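Local coordinates for protein pseudouridine synthase (Pyrococcus abyssi, PDB 2AUS) that probably isomerises uridine to pseudouridine in RNA, as a TruB-family synthase of the Cbf5 type that carries a PUA domain, at residues I253-S258 and A267-P272; A288-T291 and E295-A298. All blocks are in the same frame, centred on the assembly; numbering follows the deposited sequence.

Contact 1 (I253-S258 and A267-P272); sequences IWIKDS and ANLTVP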
loop_
_atom_site.group_PDB
_atom_site.type_symbol
_atom_site.label_atom_id
_atom_site.label_comp_id
_atom_site.label_asym_id
_atom_site.label_seq_id
_atom_site.Cartn_x
_atom_site.Cartn_y
_atom_site.Cartn_z
ATOM N N ILE A 253 9.381 -42.950 3.665
ATOM C CA ILE A 253 9.754 -44.161 4.390
ATOM C C ILE A 253 8.820 -44.205 5.595
ATOM O O ILE A 253 8.805 -43.287 6.412
ATOM C CB ILE A 253 11.219 -44.113 4.883
ATOM C CG1 ILE A 253 12.162 -44.006 3.681
ATOM C CG2 ILE A 253 11.544 -45.386 5.705
ATOM C CD1 ILE A 253 13.624 -43.825 4.056
ATOM N N TRP A 254 8.023 -45.261 5.681
ATOM C CA TRP A 254 7.068 -45.434 6.765
ATOM C C TRP A 254 7.684 -46.294 7.868
ATOM O O TRP A 254 8.202 -47.379 7.613
ATOM C CB TRP A 254 5.793 -46.075 6.210
ATOM C CG TRP A 254 4.978 -45.139 5.360
ATOM C CD1 TRP A 254 3.944 -44.348 5.779
ATOM C CD2 TRP A 254 5.088 -44.938 3.938
ATOM N NE1 TRP A 254 3.402 -43.678 4.710
ATOM C CE2 TRP A 254 4.087 -44.015 3.569
ATOM C CE3 TRP A 254 5.947 -45.444 2.942
ATOM C CZ2 TRP A 254 3.895 -43.593 2.236
ATOM C CZ3 TRP A 254 5.763 -45.029 1.614
ATOM C CH2 TRP A 254 4.744 -44.103 1.276
ATOM N N ILE A 255 7.621 -45.817 9.102
ATOM C CA ILE A 255 8.243 -46.554 10.189
ATOM C C ILE A 255 7.335 -47.024 11.305
ATOM O O ILE A 255 6.221 -46.522 11.481
ATOM C CB ILE A 255 9.387 -45.724 10.795
ATOM C CG1 ILE A 255 8.823 -44.460 11.457
ATOM C CG2 ILE A 255 10.370 -45.344 9.686
ATOM C CD1 ILE A 255 9.848 -43.640 12.198
ATOM N N LYS A 256 7.826 -48.010 12.051
ATOM C CA LYS A 256 7.092 -48.586 13.172
ATOM C C LYS A 256 6.916 -47.545 14.259
ATOM O O LYS A 256 7.697 -46.598 14.344
ATOM C CB LYS A 256 7.865 -49.776 13.754
ATOM C CG LYS A 256 8.257 -50.819 12.743
ATOM C CD LYS A 256 9.048 -51.956 13.383
ATOM C CE LYS A 256 9.523 -52.938 12.318
ATOM N NZ LYS A 256 10.200 -54.135 12.900
ATOM N N ASP A 257 5.892 -47.723 15.091
ATOM C CA ASP A 257 5.633 -46.796 16.197
ATOM C C ASP A 257 6.865 -46.624 17.099
ATOM O O ASP A 257 7.189 -45.508 17.508
ATOM C CB ASP A 257 4.462 -47.293 17.050
ATOM C CG ASP A 257 3.116 -47.183 16.338
ATOM O OD1 ASP A 257 2.084 -47.529 16.964
ATOM O OD2 ASP A 257 3.075 -46.752 15.165
ATOM N N SER A 258 7.548 -47.722 17.406
ATOM C CA SER A 258 8.733 -47.658 18.271
ATOM C C SER A 258 9.854 -46.842 17.650
ATOM O O SER A 258 10.587 -46.148 18.357
ATOM C CB SER A 258 9.250 -49.064 18.587
ATOM O OG SER A 258 9.642 -49.739 17.406
ATOM N N ALA A 267 17.264 -39.608 17.405
ATOM C CA ALA A 267 18.064 -40.644 16.758
ATOM C C ALA A 267 17.871 -40.666 15.248
ATOM O O ALA A 267 16.896 -40.124 14.725
ATOM C CB ALA A 267 17.710 -42.005 17.328
ATOM N N ASN A 268 18.819 -41.274 14.546
ATOM C CA ASN A 268 18.700 -41.407 13.104
ATOM C C ASN A 268 17.859 -42.655 12.893
ATOM O O ASN A 268 17.755 -43.488 13.786
ATOM C CB ASN A 268 20.068 -41.587 12.445
ATOM C CG ASN A 268 20.832 -40.291 12.334
ATOM O OD1 ASN A 268 20.254 -39.242 12.048
ATOM N ND2 ASN A 268 22.144 -40.355 12.546
ATOM N N LEU A 269 17.258 -42.793 11.719
ATOM C CA LEU A 269 16.425 -43.963 11.449
ATOM C C LEU A 269 17.260 -45.168 11.046
ATOM O O LEU A 269 18.104 -45.080 10.156
ATOM C CB LEU A 269 15.424 -43.651 10.330
ATOM C CG LEU A 269 14.552 -44.812 9.843
ATOM C CD1 LEU A 269 13.635 -45.262 10.965
ATOM C CD2 LEU A 269 13.749 -44.374 8.622
ATOM N N THR A 270 17.020 -46.299 11.695
ATOM C CA THR A 270 17.743 -47.511 11.356
ATOM C C THR A 270 16.813 -48.407 10.551
ATOM O O THR A 270 15.590 -48.316 10.668
ATOM C CB THR A 270 18.231 -48.262 12.616
ATOM O OG1 THR A 270 17.108 -48.640 13.420
ATOM C CG2 THR A 270 19.150 -47.367 13.442
ATOM N N VAL A 271 17.408 -49.262 9.731
ATOM C CA VAL A 271 16.681 -50.194 8.874
ATOM C C VAL A 271 15.585 -51.005 9.569
ATOM O O VAL A 271 14.493 -51.180 9.023
ATOM C CB VAL A 271 17.682 -51.168 8.187
ATOM C CG1 VAL A 271 16.938 -52.216 7.360
ATOM C CG2 VAL A 271 18.645 -50.367 7.314
ATOM N N PRO A 272 15.862 -51.520 10.776
ATOM C CA PRO A 272 14.886 -52.317 11.533
ATOM C C PRO A 272 13.576 -51.587 11.843
ATOM O O PRO A 272 12.572 -52.220 12.160
ATOM C CB PRO A 272 15.646 -52.665 12.816
ATOM C CG PRO A 272 17.071 -52.696 12.367
ATOM C CD PRO A 272 17.155 -51.476 11.484
#

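Contact 2 (A288-T291 and E295-A298); sequences AIMT and ELVA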
loop_
_atom_site.group_PDB
_atom_site.type_symbol
_atom_site.label_atom_id
_atom_site.label_comp_id
_atom_site.label_asym_id
_atom_site.label_seq_id
_atom_site.Cartn_x
_atom_site.Cartn_y
_atom_site.Cartn_z
ATOM N N ALA A 288 11.102 -38.204 3.304
ATOM C CA ALA A 288 10.222 -37.869 4.410
ATOM C C ALA A 288 9.950 -39.162 5.171
ATOM O O ALA A 288 9.542 -40.152 4.578
ATOM C CB ALA A 288 8.920 -37.271 3.886
ATOM N N ILE A 289 10.200 -39.149 6.477
ATOM C CA ILE A 289 9.967 -40.303 7.334
ATOM C C ILE A 289 8.543 -40.166 7.855
ATOM O O ILE A 289 8.191 -39.141 8.440
ATOM C CB ILE A 289 10.919 -40.311 8.528
ATOM C CG1 ILE A 289 12.373 -40.384 8.034
ATOM C CG2 ILE A 289 10.554 -41.460 9.463
ATOM C CD1 ILE A 289 13.382 -40.421 9.148
ATOM N N MET A 290 7.736 -41.204 7.658
ATOM C CA MET A 290 6.336 -41.149 8.051
ATOM C C MET A 290 5.934 -42.211 9.052
ATOM O O MET A 290 6.528 -43.290 9.099
ATOM C CB MET A 290 5.449 -41.329 6.808
ATOM C CG MET A 290 5.832 -40.488 5.581
ATOM S SD MET A 290 5.680 -38.707 5.746
ATOM C CE MET A 290 3.917 -38.475 5.677
ATOM N N THR A 291 4.903 -41.912 9.836
ATOM C CA THR A 291 4.391 -42.897 10.776
ATOM C C THR A 291 3.421 -43.724 9.937
ATOM O O THR A 291 3.084 -43.346 8.806
ATOM C CB THR A 291 3.532 -42.293 11.896
ATOM O OG1 THR A 291 2.339 -41.745 11.316
ATOM C CG2 THR A 291 4.290 -41.217 12.681
ATOM N N GLU A 295 1.689 -39.587 9.168
ATOM C CA GLU A 295 2.034 -38.305 9.787
ATOM C C GLU A 295 3.503 -38.105 9.446
ATOM O O GLU A 295 4.254 -39.074 9.384
ATOM C CB GLU A 295 1.928 -38.362 11.309
ATOM C CG GLU A 295 0.554 -38.693 11.864
ATOM C CD GLU A 295 0.641 -39.319 13.244
ATOM O OE1 GLU A 295 0.940 -40.531 13.327
ATOM O OE2 GLU A 295 0.428 -38.592 14.236
ATOM N N LEU A 296 3.920 -36.864 9.236
ATOM C CA LEU A 296 5.312 -36.598 8.927
ATOM C C LEU A 296 6.120 -36.631 10.220
ATOM O O LEU A 296 5.845 -35.887 11.162
ATOM C CB LEU A 296 5.457 -35.227 8.275
ATOM C CG LEU A 296 6.886 -34.713 8.069
ATOM C CD1 LEU A 296 7.622 -35.610 7.083
ATOM C CD2 LEU A 296 6.831 -33.270 7.546
ATOM N N VAL A 297 7.121 -37.496 10.273
ATOM C CA VAL A 297 7.948 -37.573 11.470
ATOM C C VAL A 297 9.155 -36.643 11.341
ATOM O O VAL A 297 9.442 -35.842 12.235
ATOM C CB VAL A 297 8.490 -38.999 11.697
ATOM C CG1 VAL A 297 9.351 -39.022 12.962
ATOM C CG2 VAL A 297 7.325 -39.999 11.781
ATOM N N ALA A 298 9.856 -36.765 10.217
ATOM C CA ALA A 298 11.061 -35.983 9.998
ATOM C C ALA A 298 11.511 -35.994 8.548
ATOM O O ALA A 298 11.107 -36.848 7.770
ATOM C CB ALA A 298 12.171 -36.541 10.870
#

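Contact 1 (I253-S258 and A267-P272)
The forked end of Leu269 lies against the CG2 methyls of Ile253 and Ile255, on strand 252-255. Its CD1 meets CG2 of Ile255 at 3.5 Å, and its CD2 lies 3.7 Å from the same methyl, so both tines of the fork rest on one carbon. CD2 also reaches CG2 of Ile253 at 3.8 Å. Ile255 and Leu269 run past each other in opposite senses, whereas Ile253 comes in at a slant. With CG anti to the backbone N (chi1 175°), the leucine reaches toward strand 252-255, and side chains span the 8.7 Å between the CA atoms of Ile255 and Leu269. Farther along, the extended chain of Lys256 reaches the carbonyl of Pro272: CE and NZ each lie 3.1 Å from Pro272 O, and the NZ hydrogen bond is weak. A long, weak ion pair with Asp22 gives the ammonium a second partner. Around the apolar group, Val318 touches both Ile253 and Leu269, while Ile289 touches both Ile255 and Leu269. Asn268 OD1 accepts a hydrogen bond from Val320 N, tying the start of 267-272 to strand 316-323. Lys256 occupies the N-cap position of helix 257-264, the helix that links the two segments. This strand-helix-strand connection within the PUA domain brings strands 252-255 and 269-270, which are not neighbours in the sheet, together through buried methyls, with Lys256 partly exposed.

Contact 2 (A288-T291 and E295-A298)
A classic beta bulge shapes the hairpin of strands 286-291 and 296-302, with Val297 and Ala298 both facing Ile289. Ile289 O accepts from Val297 N at 2.7 Å and, weakly, from Ala298 N. Ile289 N donates to Ala298 O in a nearly straight bond (174°). The extra residue shifts the register by one before the non-hydrogen-bonded pair Met290 and Leu296. There the methionine, its chain curled, brings SD to 3.9 Å from Leu296 CD1. This hairpin belongs to the PUA domain's sheet, between strands 252-255 and 316-323. Near its turn, Thr291 N bonds to Glu295 O, and the threonine hydroxyl donates to Glu295 OE1 (2.7 Å), meeting it on the anti side, 21° out of the carboxylate plane. Set between the backbone N and the carbonyl carbon (chi1 66°), OG1 also accepts from Glu295 N at 3.1 Å and from Lys293 N. Replacing Thr291 with a valine would remove the hydroxyl and would probably leave Glu295 N without this acceptor and the carboxylate less firmly placed, though Tyr330 OH and Phe33 N also bind it. Thr291 CG2 packs tightly on Val297 CG2, at 3.4 Å.

Both contacts belong to one PUA domain, their centres about 10 Å apart, and strands 252-255 and 286-291 lie side by side in its sheet. Two probable backbone hydrogen bonds join them: Ile253 O to Met290 N at 2.7 Å and Ile255 N to Met290 O at 2.8 Å. Contact 2 is buried at every residue and relies chiefly on main-chain bonding between adjacent strands, reinforced by a polar group at the turn. Contact 1 instead joins strands that are not sheet neighbours through methyl packing, with a single weak lysine-to-carbonyl hydrogen bond at its outer end, and becomes exposed at Pro272. Helix 257-264 connects the segments of contact 1 and sends Val260 and Val263 onto side chains of contact 2.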